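Local coordinates for protein D-glycero-alpha-D-manno-heptose 7-phosphate kinase (Campylobacter jejuni subsp. jejuni, PDB 4N3O) that catalyses the ATP-dependent phosphorylation of D-glycero-alpha-D-manno-heptose 7-phosphate at C-1, a step toward the GDP-heptose used in capsule polysaccharide synthesis, at residues W193-L198 / R249-G253; E199-V203 / P310-L316; D239-M243 / L255-L259; R280-L284 / A319-E323; G289-G293 / F305-D309. All coordinates share one frame; numbering follows the deposited sequence.

How the contacts relate
Read from the N terminus, helix 192-200 opens contact 1 and its junction with strand 202-206 opens contact 2. Contact 3 opens at 239-243; contact 1 closes at 249-253 and contact 3 at 255-259. Contact 1 crosses both contact 2 and contact 3, contact 3 nests inside the loop of contact 2, and contacts 2 and 4 cross in turn. Contact 5, the hairpin of strands 290-296 and 303-308, is nested inside the loops of contacts 4 and 2. Contacts 2, 4 and 5 share the four-stranded antiparallel sheet and its helices; contact 3 packs the two helices of the hairpin 236-262 together, and contact 1 sets helix 192-200 against its turn.

Contact 1: residues W193-L198 / R249-G253; sequences WIASEL and RADFG
Phe252 and Glu197 form a CH-pi contact between 193-198 and 249-253. Glu197 CG sits above the middle of the Phe252 ring, 3.5 Å from its centroid and 13° off the normal. That position follows from a CG anti to the backbone N (chi1 180°), after which a bend at chi2 turns the carboxylate off the ring; the two planes stand 87° apart. The carboxylate itself is spoken for elsewhere: OE2 pairs with Arg201, while OE1 meets Arg8 and Trp340 of the second subunit.

Backbone geometry explains how Ala250 and Phe252 come to face the same helix. Ala250, with positive phi, ends helix 236-248 in a Schellman motif, and Asp251 is the N-cap of helix 252-262, so helix 192-200 packs across a tight helix-to-helix turn.

Apolar contacts account for the rest. Ala250 CB rests against two neighbouring groups, 3.6 Å from Trp193 CZ2 and 3.7 Å from Ile194 CD1. The indole is met obliquely, and one of its faces is occupied by Ile194 CD1 from its own helix, offset toward the rim. Leu198 CD2 approaches Phe252 CZ at 3.7 Å, again on a slant, and Ile194 CD1 lies 4.1 Å from Phe252 CD2. Trp193 also packs on Ile342 of the second subunit.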
# COMPACT_ATOMS: atom_id res chain seq x y z
N TRP A 193 -14.12 -4.00 -4.38
CA TRP A 193 -13.74 -5.39 -4.33
C TRP A 193 -13.09 -5.83 -5.62
O TRP A 193 -12.32 -6.80 -5.62
CB TRP A 193 -14.91 -6.30 -3.96
CG TRP A 193 -15.98 -6.44 -4.98
CD1 TRP A 193 -17.14 -5.71 -5.07
CD2 TRP A 193 -16.02 -7.39 -6.03
NE1 TRP A 193 -17.89 -6.15 -6.14
CE2 TRP A 193 -17.23 -7.19 -6.74
CE3 TRP A 193 -15.16 -8.40 -6.45
CZ2 TRP A 193 -17.58 -7.97 -7.85
CZ3 TRP A 193 -15.50 -9.16 -7.57
CH2 TRP A 193 -16.70 -8.95 -8.25
N ILE A 194 -13.39 -5.14 -6.73
CA ILE A 194 -12.75 -5.49 -7.99
C ILE A 194 -11.25 -5.30 -7.82
O ILE A 194 -10.48 -6.20 -8.10
CB ILE A 194 -13.24 -4.63 -9.17
CG1 ILE A 194 -14.66 -5.00 -9.55
CG2 ILE A 194 -12.36 -4.84 -10.41
CD1 ILE A 194 -14.77 -6.35 -10.25
N ALA A 195 -10.87 -4.13 -7.29
CA ALA A 195 -9.48 -3.79 -7.05
C ALA A 195 -8.83 -4.77 -6.10
O ALA A 195 -7.71 -5.22 -6.32
CB ALA A 195 -9.38 -2.39 -6.47
N SER A 196 -9.56 -5.10 -5.02
CA SER A 196 -9.06 -6.03 -4.02
C SER A 196 -8.82 -7.38 -4.61
O SER A 196 -7.84 -8.05 -4.26
CB SER A 196 -10.05 -6.16 -2.86
OG SER A 196 -10.19 -4.92 -2.20
N GLU A 197 -9.70 -7.79 -5.52
CA GLU A 197 -9.60 -9.10 -6.15
C GLU A 197 -8.41 -9.09 -7.10
O GLU A 197 -7.64 -10.04 -7.16
CB GLU A 197 -10.89 -9.47 -6.88
CG GLU A 197 -10.82 -10.83 -7.57
CD GLU A 197 -10.70 -11.99 -6.59
OE1 GLU A 197 -11.02 -11.81 -5.39
OE2 GLU A 197 -10.30 -13.09 -7.01
N LEU A 198 -8.27 -8.00 -7.86
CA LEU A 198 -7.10 -7.88 -8.74
C LEU A 198 -5.79 -7.96 -7.94
O LEU A 198 -4.86 -8.65 -8.36
CB LEU A 198 -7.13 -6.60 -9.55
CG LEU A 198 -7.86 -6.67 -10.87
CD1 LEU A 198 -7.97 -5.26 -11.43
CD2 LEU A 198 -7.09 -7.58 -11.84
N ARG A 249 -19.53 -4.38 -15.35
CA ARG A 249 -20.26 -5.54 -14.86
C ARG A 249 -19.62 -6.23 -13.67
O ARG A 249 -20.21 -7.14 -13.12
CB ARG A 249 -20.43 -6.57 -15.98
CG ARG A 249 -21.39 -6.16 -17.07
CD ARG A 249 -21.59 -7.26 -18.11
NE ARG A 249 -22.67 -6.92 -19.04
CZ ARG A 249 -23.03 -7.65 -20.10
NH1 ARG A 249 -22.39 -8.77 -20.41
NH2 ARG A 249 -24.04 -7.25 -20.88
N ALA A 250 -18.41 -5.83 -13.28
CA ALA A 250 -17.71 -6.54 -12.20
C ALA A 250 -17.62 -8.03 -12.56
O ALA A 250 -17.70 -8.91 -11.71
CB ALA A 250 -18.44 -6.33 -10.88
N ASP A 251 -17.45 -8.31 -13.85
CA ASP A 251 -17.38 -9.68 -14.33
C ASP A 251 -15.93 -10.12 -14.33
O ASP A 251 -15.22 -10.06 -15.35
CB ASP A 251 -18.01 -9.76 -15.72
CG ASP A 251 -17.93 -11.14 -16.28
OD1 ASP A 251 -17.41 -12.04 -15.58
OD2 ASP A 251 -18.40 -11.32 -17.43
N PHE A 252 -15.49 -10.62 -13.18
CA PHE A 252 -14.10 -10.98 -13.03
C PHE A 252 -13.66 -12.18 -13.85
O PHE A 252 -12.49 -12.27 -14.22
CB PHE A 252 -13.76 -11.18 -11.56
CG PHE A 252 -12.38 -10.77 -11.25
CD1 PHE A 252 -11.32 -11.63 -11.47
CD2 PHE A 252 -12.13 -9.48 -10.83
CE1 PHE A 252 -10.03 -11.21 -11.23
CE2 PHE A 252 -10.86 -9.06 -10.58
CZ PHE A 252 -9.80 -9.92 -10.79
N GLY A 253 -14.58 -13.09 -14.15
CA GLY A 253 -14.26 -14.26 -14.99
C GLY A 253 -13.89 -13.84 -16.42
O GLY A 253 -12.95 -14.36 -17.01

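Contact 2: residues E199-V203 / P310-L316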
# COMPACT_ATOMS: atom_id res chain seq x y z
N GLU A 199 -5.73 -7.25 -6.81
CA GLU A 199 -4.55 -7.29 -5.92
C GLU A 199 -4.30 -8.72 -5.42
O GLU A 199 -3.15 -9.15 -5.35
CB GLU A 199 -4.72 -6.38 -4.71
CG GLU A 199 -4.77 -4.91 -5.08
CD GLU A 199 -5.47 -4.01 -4.04
OE1 GLU A 199 -5.74 -4.44 -2.89
OE2 GLU A 199 -5.75 -2.84 -4.40
N ALA A 200 -5.37 -9.44 -5.09
CA ALA A 200 -5.22 -10.82 -4.58
C ALA A 200 -4.64 -11.75 -5.64
O ALA A 200 -3.95 -12.73 -5.31
CB ALA A 200 -6.55 -11.35 -4.09
N ARG A 201 -4.90 -11.43 -6.91
CA ARG A 201 -4.44 -12.21 -8.06
C ARG A 201 -3.12 -11.74 -8.63
O ARG A 201 -2.70 -12.25 -9.64
CB ARG A 201 -5.38 -12.01 -9.24
CG ARG A 201 -6.86 -12.21 -9.04
CD ARG A 201 -7.32 -13.58 -9.36
NE ARG A 201 -8.76 -13.59 -9.54
CZ ARG A 201 -9.46 -14.68 -9.81
NH1 ARG A 201 -10.78 -14.59 -9.96
NH2 ARG A 201 -8.85 -15.85 -9.93
N THR A 202 -2.46 -10.77 -8.04
CA THR A 202 -1.28 -10.28 -8.72
C THR A 202 -0.02 -10.14 -7.88
O THR A 202 -0.07 -9.89 -6.69
CB THR A 202 -1.58 -8.93 -9.45
OG1 THR A 202 -2.04 -7.95 -8.53
CG2 THR A 202 -2.65 -9.09 -10.51
N VAL A 203 1.11 -10.34 -8.55
CA VAL A 203 2.43 -10.21 -7.95
C VAL A 203 3.29 -9.32 -8.84
O VAL A 203 3.35 -9.51 -10.05
CB VAL A 203 3.12 -11.57 -7.83
CG1 VAL A 203 4.56 -11.39 -7.37
CG2 VAL A 203 2.35 -12.47 -6.89
N PRO A 310 -4.89 -16.83 -6.05
CA PRO A 310 -4.63 -16.36 -4.70
C PRO A 310 -4.20 -17.46 -3.73
O PRO A 310 -3.35 -17.22 -2.89
CB PRO A 310 -5.96 -15.76 -4.29
CG PRO A 310 -6.53 -15.26 -5.59
CD PRO A 310 -6.18 -16.34 -6.57
N THR A 311 -4.73 -18.66 -3.85
CA THR A 311 -4.30 -19.74 -2.94
C THR A 311 -2.90 -20.26 -3.26
O THR A 311 -2.42 -21.19 -2.62
CB THR A 311 -5.27 -20.93 -2.96
OG1 THR A 311 -5.18 -21.59 -4.22
CG2 THR A 311 -6.68 -20.47 -2.73
N LYS A 312 -2.24 -19.66 -4.24
CA LYS A 312 -0.89 -20.08 -4.64
C LYS A 312 0.09 -18.92 -4.56
O LYS A 312 1.30 -19.10 -4.72
CB LYS A 312 -0.90 -20.52 -6.09
CG LYS A 312 -1.81 -21.68 -6.45
CD LYS A 312 -1.12 -23.01 -6.43
CE LYS A 312 -1.95 -24.01 -7.24
NZ LYS A 312 -1.26 -25.32 -7.42
N LYS A 313 -0.43 -17.72 -4.31
CA LYS A 313 0.39 -16.53 -4.33
C LYS A 313 1.52 -16.54 -3.31
O LYS A 313 2.61 -16.05 -3.61
CB LYS A 313 -0.49 -15.29 -4.14
CG LYS A 313 0.26 -13.99 -4.04
CD LYS A 313 -0.71 -12.82 -4.17
CE LYS A 313 -0.02 -11.50 -3.91
NZ LYS A 313 -0.99 -10.37 -3.99
N TYR A 314 1.28 -17.10 -2.13
CA TYR A 314 2.34 -17.08 -1.13
C TYR A 314 3.54 -17.90 -1.59
O TYR A 314 4.68 -17.44 -1.48
CB TYR A 314 1.87 -17.57 0.23
CG TYR A 314 2.99 -17.60 1.22
CD1 TYR A 314 3.41 -16.45 1.87
CD2 TYR A 314 3.67 -18.78 1.47
CE1 TYR A 314 4.47 -16.48 2.77
CE2 TYR A 314 4.73 -18.81 2.36
CZ TYR A 314 5.12 -17.66 3.01
OH TYR A 314 6.18 -17.72 3.90
N ASN A 315 3.28 -19.11 -2.11
CA ASN A 315 4.36 -19.95 -2.60
C ASN A 315 5.07 -19.31 -3.82
O ASN A 315 6.25 -19.47 -3.98
CB ASN A 315 3.89 -21.40 -2.85
CG ASN A 315 3.68 -22.20 -1.55
OD1 ASN A 315 4.49 -22.13 -0.61
ND2 ASN A 315 2.59 -22.98 -1.49
N LEU A 316 4.35 -18.59 -4.65
CA LEU A 316 4.98 -17.90 -5.77
C LEU A 316 5.93 -16.82 -5.23
O LEU A 316 7.09 -16.74 -5.63
CB LEU A 316 3.93 -17.27 -6.68
CG LEU A 316 4.41 -16.34 -7.79
CD1 LEU A 316 5.54 -16.95 -8.61
CD2 LEU A 316 3.20 -16.02 -8.67
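The flat guanidinium-bearing side chain of Arg201 and the ring of Pro310 meet on a slant, Arg201 CD and Pro310 CD being the closest atoms at 4.1 Å. A bend at chi2 (-93°) carries the arginine on to Glu197, its salt-bridge partner, and its NE comes against CE1 at the rim of the Phe252 ring. The proline ring also rests on the end of helix 192-200, with Pro310 CG 3.6 Å from Ala200 O.

The hydrogen bonds across the contact both come from one amine. Lys313 runs fully extended, its CG anti to the backbone N (chi1 176°), and delivers NZ to two main-chain carbonyls at the helix-to-strand junction. Lys313 NZ donates to Thr202 O at 2.9 Å, tilted 21° from the carbonyl plane, and makes a weak bond to Glu199 O at 2.8 Å. Glu199 O additionally accepts the backbone N of Thr202. On the way, Lys313 CD passes 3.4 Å from Ala200 O, and the Lys313 and Val203 side chains slide past each other in opposite directions, Lys313 CG 3.8 Å from Val203 CG2.

Val203 CG2 then reaches Leu316 CD2 at 4.1 Å, which places helix 313-320 against strand 202-206. Backbone bonds of Arg201, just before the strand, with Val308 and of Val203 with Phe306 join it to 303-308, while Lys313 packs on Tyr107 of the second subunit.

Contact 3: residues D239-M243 / L255-L259; sequences DAIKM and LAQIL
Met243, present as selenomethionine, points its CG anti to the backbone N (chi1 -158°) and bends at chi3, which swings CE onto Ile258 of the facing helix; on that isoleucine CG2 is the branch anti to the backbone N. These groups meet inside an antiparallel helical hairpin: the axes of the segments 239-243 and 255-259 run at 155° to each other, 10.4 Å apart at closest approach, with the tight turn of residues 249-251 between the parent helices.

One methionine reaches three residues. Its CG lies 4.0 Å from Leu255 CD1, its SE is 3.8 Å from Leu259 CD2 with the two side chains at about a right angle, and Met243 CE comes within 3.4 Å of Ile258 CG2 as these chains slide past each other in opposite directions. On their inner side Met243 and Leu259 also touch Ala18 of strand 6-21, so the hairpin packs on the large mixed sheet. Asp239 lies about 8 Å, side chain to side chain, from Gly20, a probable substrate-binding residue.

The other branch of the buried Ile258 meets the solvent-exposed Lys242, whose aliphatic part crosses it on a slant: Ile258 CD1 is 3.3 Å from Lys242 CG and 3.4 Å from Lys242 CD.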
# COMPACT_ATOMS: atom_id res chain seq x y z
N ASP A 239 -11.98 -5.61 -28.11
CA ASP A 239 -11.44 -5.98 -26.80
C ASP A 239 -11.61 -4.84 -25.80
O ASP A 239 -11.83 -5.09 -24.62
CB ASP A 239 -9.97 -6.40 -26.91
CG ASP A 239 -9.81 -7.77 -27.57
OD1 ASP A 239 -10.64 -8.66 -27.29
OD2 ASP A 239 -8.84 -7.96 -28.34
N ALA A 240 -11.54 -3.60 -26.28
CA ALA A 240 -11.71 -2.42 -25.45
C ALA A 240 -13.13 -2.34 -24.89
O ALA A 240 -13.32 -2.31 -23.68
CB ALA A 240 -11.39 -1.15 -26.24
N ILE A 241 -14.13 -2.31 -25.77
CA ILE A 241 -15.52 -2.25 -25.28
C ILE A 241 -15.86 -3.47 -24.42
O ILE A 241 -16.66 -3.39 -23.49
CB ILE A 241 -16.54 -2.07 -26.42
CG1 ILE A 241 -16.39 -3.16 -27.49
CG2 ILE A 241 -16.40 -0.68 -27.04
CD1 ILE A 241 -17.18 -2.91 -28.76
N LYS A 242 -15.21 -4.60 -24.70
CA LYS A 242 -15.47 -5.81 -23.96
C LYS A 242 -14.89 -5.66 -22.55
O LYS A 242 -15.50 -6.12 -21.59
CB LYS A 242 -14.89 -7.02 -24.68
CG LYS A 242 -15.44 -8.35 -24.18
CD LYS A 242 -14.83 -9.54 -24.92
CE LYS A 242 -15.16 -9.53 -26.40
NZ LYS A 242 -14.67 -10.75 -27.10
N MSE A 243 -13.73 -5.02 -22.45
CA MSE A 243 -13.07 -4.79 -21.16
C MSE A 243 -13.80 -3.74 -20.35
O MSE A 243 -13.83 -3.83 -19.15
CB MSE A 243 -11.61 -4.39 -21.33
CG MSE A 243 -10.78 -4.68 -20.07
SE MSE A 243 -8.89 -4.31 -20.52
CE MSE A 243 -8.54 -5.77 -21.79
N LEU A 255 -13.04 -10.63 -17.21
CA LEU A 255 -11.95 -9.68 -17.12
C LEU A 255 -10.61 -10.41 -17.16
O LEU A 255 -9.72 -10.05 -17.93
CB LEU A 255 -12.06 -8.88 -15.83
CG LEU A 255 -10.91 -7.91 -15.61
CD1 LEU A 255 -11.00 -6.77 -16.61
CD2 LEU A 255 -10.94 -7.39 -14.18
N ALA A 256 -10.48 -11.44 -16.34
CA ALA A 256 -9.26 -12.23 -16.28
C ALA A 256 -8.95 -12.76 -17.65
O ALA A 256 -7.82 -12.72 -18.12
CB ALA A 256 -9.42 -13.38 -15.29
N GLN A 257 -9.99 -13.25 -18.31
CA GLN A 257 -9.91 -13.83 -19.64
C GLN A 257 -9.38 -12.84 -20.68
O GLN A 257 -8.46 -13.16 -21.43
CB GLN A 257 -11.30 -14.34 -20.02
CG GLN A 257 -11.42 -15.11 -21.32
CD GLN A 257 -12.83 -15.68 -21.50
OE1 GLN A 257 -13.81 -15.18 -20.93
NE2 GLN A 257 -12.93 -16.74 -22.30
N ILE A 258 -9.93 -11.62 -20.69
CA ILE A 258 -9.53 -10.61 -21.67
C ILE A 258 -8.16 -9.99 -21.37
O ILE A 258 -7.41 -9.63 -22.27
CB ILE A 258 -10.58 -9.50 -21.79
CG1 ILE A 258 -11.93 -10.10 -22.12
CG2 ILE A 258 -10.20 -8.52 -22.90
CD1 ILE A 258 -13.06 -9.11 -22.01
N LEU A 259 -7.84 -9.85 -20.09
CA LEU A 259 -6.53 -9.37 -19.75
C LEU A 259 -5.56 -10.44 -20.23
O LEU A 259 -4.61 -10.16 -20.95
CB LEU A 259 -6.40 -9.11 -18.25
CG LEU A 259 -7.22 -7.91 -17.73
CD1 LEU A 259 -7.20 -7.80 -16.20
CD2 LEU A 259 -6.71 -6.62 -18.35

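Contact 4: residues R280-L284 / A319-E323; sequences RIYKL and ALRKE
Leu284 and Leu320 bring together helices 276-287 and 313-320, the two helices of a ferredoxin-like alpha/beta plait, the arrangement expected of the C-terminal half of a GHMP kinase. The strand order 290-296, 303-308, 202-206, 326-327 is the geometric evidence for that assignment. Both helices pack on this sheet, and their backbones stay well apart, the nearest CA atoms being those of Leu284 and Ala319 at 8.0 Å, so side chains alone bridge the distance.

The close-packed part lies toward the sheet. Leu284, with CG anti to the backbone N (chi1 167°), sends its two methyls to different partners, and here CD2 meets Leu320 CD2 at 3.7 Å. Leu320 continues down onto Val203, Tyr205 and Phe306, which makes this the buried end. Ala319 sits more loosely, its CB 4.2 Å from Leu284 CD2, and Ile281 CD1 lies 4.1 Å from Glu323 CG.

The outer part is polar and held less firmly. A type I turn from Leu320 to Glu323 brings the glutamate back toward the first helix. The two parts meet where Leu284 CD1 comes up against the carboxylate, 3.3 Å from Glu323 OE1. Arg280 adds a salt bridge, its guanidinium plane 57° from that of the carboxylate; the weak hydrogen bond from Arg280 NH2 to Glu323 OE2 is bent, with an N-H...O angle of 144°. Arg280 is shared, since its NH1 pairs more strongly with Glu277. Both Glu323 oxygens lie at the guanidinium edge, Arg280 NH2 being 3.1 Å from Glu323 OE2 and 3.3 Å from Glu323 OE1.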
# COMPACT_ATOMS: atom_id res chain seq x y z
N ARG A 280 13.60 -17.58 -18.02
CA ARG A 280 13.75 -18.53 -16.95
C ARG A 280 12.86 -18.10 -15.77
O ARG A 280 12.23 -18.92 -15.14
CB ARG A 280 15.21 -18.63 -16.48
CG ARG A 280 15.55 -20.01 -15.92
CD ARG A 280 16.82 -20.08 -15.07
NE ARG A 280 16.56 -19.85 -13.63
CZ ARG A 280 16.80 -18.72 -12.97
NH1 ARG A 280 17.31 -17.66 -13.57
NH2 ARG A 280 16.53 -18.65 -11.67
N ILE A 281 12.81 -16.79 -15.51
CA ILE A 281 12.00 -16.26 -14.41
C ILE A 281 10.52 -16.48 -14.70
O ILE A 281 9.78 -16.91 -13.81
CB ILE A 281 12.31 -14.77 -14.13
CG1 ILE A 281 13.74 -14.62 -13.59
CG2 ILE A 281 11.33 -14.19 -13.12
CD1 ILE A 281 13.98 -15.29 -12.24
N TYR A 282 10.09 -16.22 -15.93
CA TYR A 282 8.71 -16.47 -16.35
C TYR A 282 8.36 -17.94 -16.10
O TYR A 282 7.36 -18.25 -15.47
CB TYR A 282 8.53 -16.14 -17.83
CG TYR A 282 7.13 -16.37 -18.36
CD1 TYR A 282 6.15 -15.38 -18.26
CD2 TYR A 282 6.79 -17.56 -19.00
CE1 TYR A 282 4.86 -15.58 -18.75
CE2 TYR A 282 5.51 -17.78 -19.49
CZ TYR A 282 4.55 -16.79 -19.37
OH TYR A 282 3.29 -17.03 -19.86
N LYS A 283 9.21 -18.83 -16.59
CA LYS A 283 9.07 -20.27 -16.39
C LYS A 283 8.88 -20.61 -14.91
O LYS A 283 7.97 -21.33 -14.53
CB LYS A 283 10.34 -20.97 -16.87
CG LYS A 283 10.44 -22.46 -16.59
CD LYS A 283 11.89 -22.95 -16.66
CE LYS A 283 12.61 -22.62 -17.97
NZ LYS A 283 11.96 -23.20 -19.17
N LEU A 284 9.77 -20.08 -14.09
CA LEU A 284 9.74 -20.32 -12.65
C LEU A 284 8.43 -19.85 -12.03
O LEU A 284 7.92 -20.47 -11.10
CB LEU A 284 10.94 -19.63 -11.99
CG LEU A 284 11.01 -19.45 -10.47
CD1 LEU A 284 12.37 -18.92 -10.06
CD2 LEU A 284 9.95 -18.50 -9.96
N ALA A 319 9.08 -18.40 -3.86
CA ALA A 319 10.08 -18.82 -4.84
C ALA A 319 10.80 -17.57 -5.38
O ALA A 319 12.02 -17.53 -5.43
CB ALA A 319 9.44 -19.63 -5.96
N LEU A 320 10.04 -16.53 -5.72
CA LEU A 320 10.66 -15.31 -6.23
C LEU A 320 11.64 -14.63 -5.25
O LEU A 320 12.69 -14.14 -5.67
CB LEU A 320 9.60 -14.30 -6.71
CG LEU A 320 8.79 -14.69 -7.96
CD1 LEU A 320 7.76 -13.63 -8.24
CD2 LEU A 320 9.66 -14.86 -9.20
N ARG A 321 11.34 -14.63 -3.95
CA ARG A 321 12.25 -14.00 -2.97
C ARG A 321 13.65 -14.64 -2.93
O ARG A 321 14.58 -14.06 -2.35
CB ARG A 321 11.68 -14.00 -1.55
CG ARG A 321 10.39 -13.23 -1.30
CD ARG A 321 10.22 -12.94 0.19
NE ARG A 321 8.84 -12.67 0.62
CZ ARG A 321 8.18 -11.53 0.42
NH1 ARG A 321 8.73 -10.52 -0.26
NH2 ARG A 321 6.93 -11.41 0.86
N LYS A 322 13.80 -15.84 -3.51
CA LYS A 322 15.10 -16.54 -3.52
C LYS A 322 15.93 -16.14 -4.72
O LYS A 322 17.08 -16.56 -4.85
CB LYS A 322 14.90 -18.05 -3.54
CG LYS A 322 14.21 -18.56 -2.30
CD LYS A 322 13.89 -20.03 -2.38
CE LYS A 322 13.10 -20.44 -1.14
NZ LYS A 322 12.42 -21.75 -1.30
N GLU A 323 15.35 -15.33 -5.59
CA GLU A 323 16.04 -14.88 -6.77
C GLU A 323 16.66 -13.52 -6.51
O GLU A 323 16.44 -12.92 -5.46
CB GLU A 323 15.08 -14.88 -7.95
CG GLU A 323 14.50 -16.27 -8.25
CD GLU A 323 15.56 -17.28 -8.69
OE1 GLU A 323 15.29 -18.50 -8.62
OE2 GLU A 323 16.66 -16.85 -9.11

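Contact 5: residues G289-G293 / F305-D309; sequences GAYSG and FFFVD
Tyr291 lies across Phe307, its ring turned so that one face receives Phe307 CB, 4.0 Å from the ring centroid and 27° off the normal. With CG held between the backbone N and the carbonyl carbon (chi1 57°), the phenol folds back over the neighbouring strand, and its OH reaches the edge of the Phe307 ring, in plane, 3.4 Å from CD2. Phe307 O lies over a face of the tyrosine too, offset toward the rim.

Strands 290-296 and 303-308 form an antiparallel beta hairpin, interrupted here by a beta bulge. Tyr291 N donates to Phe307 O at 2.9 Å and Phe307 N to Ser292 O at 2.8 Å, both nearly straight, so Tyr291 and Ser292 together stand opposite the single Phe307.

The side chains divide between the two faces. Ala290, Phe306 and Val308 point toward helices 276-287 and 313-320, and Phe306 turns its ring edge to Ser292 O, with CD1 3.8 Å from Gly293 CA. On the other face Phe307 meets Trp263 with ring planes at about 90°. Just before the first strand, Gly289, with positive phi, ends helix 276-287 in a Schellman motif and presents its O to Val308 CG2 at 3.3 Å.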
# COMPACT_ATOMS: atom_id res chain seq x y z
N GLY A 289 2.55 -21.37 -9.83
CA GLY A 289 1.23 -20.80 -9.60
C GLY A 289 0.78 -19.68 -10.50
O GLY A 289 -0.42 -19.50 -10.69
N ALA A 290 1.71 -18.92 -11.07
CA ALA A 290 1.31 -17.87 -12.00
C ALA A 290 0.73 -18.54 -13.25
O ALA A 290 1.14 -19.65 -13.61
CB ALA A 290 2.49 -16.99 -12.37
N TYR A 291 -0.25 -17.89 -13.87
CA TYR A 291 -0.85 -18.41 -15.11
C TYR A 291 -0.76 -17.38 -16.23
O TYR A 291 -1.27 -17.60 -17.32
CB TYR A 291 -2.31 -18.85 -14.90
CG TYR A 291 -3.26 -17.80 -14.36
CD1 TYR A 291 -3.88 -16.88 -15.21
CD2 TYR A 291 -3.58 -17.76 -13.01
CE1 TYR A 291 -4.76 -15.93 -14.72
CE2 TYR A 291 -4.47 -16.82 -12.51
CZ TYR A 291 -5.06 -15.90 -13.36
OH TYR A 291 -5.94 -14.97 -12.84
N SER A 292 -0.09 -16.27 -15.96
CA SER A 292 0.03 -15.21 -16.94
C SER A 292 0.91 -14.10 -16.37
O SER A 292 0.88 -13.83 -15.17
CB SER A 292 -1.36 -14.64 -17.29
OG SER A 292 -1.29 -13.61 -18.25
N GLY A 293 1.69 -13.47 -17.24
CA GLY A 293 2.56 -12.38 -16.82
C GLY A 293 3.10 -11.58 -18.00
O GLY A 293 3.10 -12.07 -19.13
N PHE A 305 4.97 -8.56 -14.08
CA PHE A 305 3.72 -8.44 -13.39
C PHE A 305 2.99 -9.73 -13.69
O PHE A 305 2.85 -10.10 -14.84
CB PHE A 305 3.01 -7.21 -13.95
CG PHE A 305 1.63 -7.03 -13.46
CD1 PHE A 305 1.37 -6.89 -12.11
CD2 PHE A 305 0.59 -6.88 -14.36
CE1 PHE A 305 0.09 -6.68 -11.65
CE2 PHE A 305 -0.70 -6.67 -13.91
CZ PHE A 305 -0.96 -6.57 -12.55
N PHE A 306 2.60 -10.46 -12.65
CA PHE A 306 1.93 -11.76 -12.84
C PHE A 306 0.51 -11.83 -12.31
O PHE A 306 0.12 -11.09 -11.40
CB PHE A 306 2.69 -12.88 -12.13
CG PHE A 306 4.12 -13.04 -12.54
CD1 PHE A 306 4.45 -13.66 -13.72
CD2 PHE A 306 5.14 -12.63 -11.70
CE1 PHE A 306 5.77 -13.84 -14.09
CE2 PHE A 306 6.47 -12.80 -12.07
CZ PHE A 306 6.78 -13.41 -13.26
N PHE A 307 -0.24 -12.74 -12.90
CA PHE A 307 -1.58 -13.12 -12.47
C PHE A 307 -1.41 -14.52 -11.89
O PHE A 307 -0.84 -15.40 -12.53
CB PHE A 307 -2.57 -13.14 -13.62
CG PHE A 307 -3.35 -11.88 -13.75
CD1 PHE A 307 -2.72 -10.70 -14.07
CD2 PHE A 307 -4.73 -11.89 -13.58
CE1 PHE A 307 -3.45 -9.53 -14.19
CE2 PHE A 307 -5.46 -10.74 -13.70
CZ PHE A 307 -4.82 -9.55 -14.01
N VAL A 308 -1.89 -14.70 -10.67
CA VAL A 308 -1.76 -15.95 -9.96
C VAL A 308 -3.01 -16.29 -9.18
O VAL A 308 -3.80 -15.43 -8.80
CB VAL A 308 -0.60 -15.87 -8.94
CG1 VAL A 308 -0.92 -14.86 -7.85
CG2 VAL A 308 -0.31 -17.23 -8.33
N ASP A 309 -3.20 -17.57 -8.94
CA ASP A 309 -4.29 -18.00 -8.13
C ASP A 309 -3.96 -17.53 -6.70
O ASP A 309 -2.85 -17.77 -6.20
CB ASP A 309 -4.38 -19.51 -8.19
CG ASP A 309 -5.41 -20.06 -7.27
OD1 ASP A 309 -6.46 -19.42 -7.05
OD2 ASP A 309 -5.18 -21.18 -6.78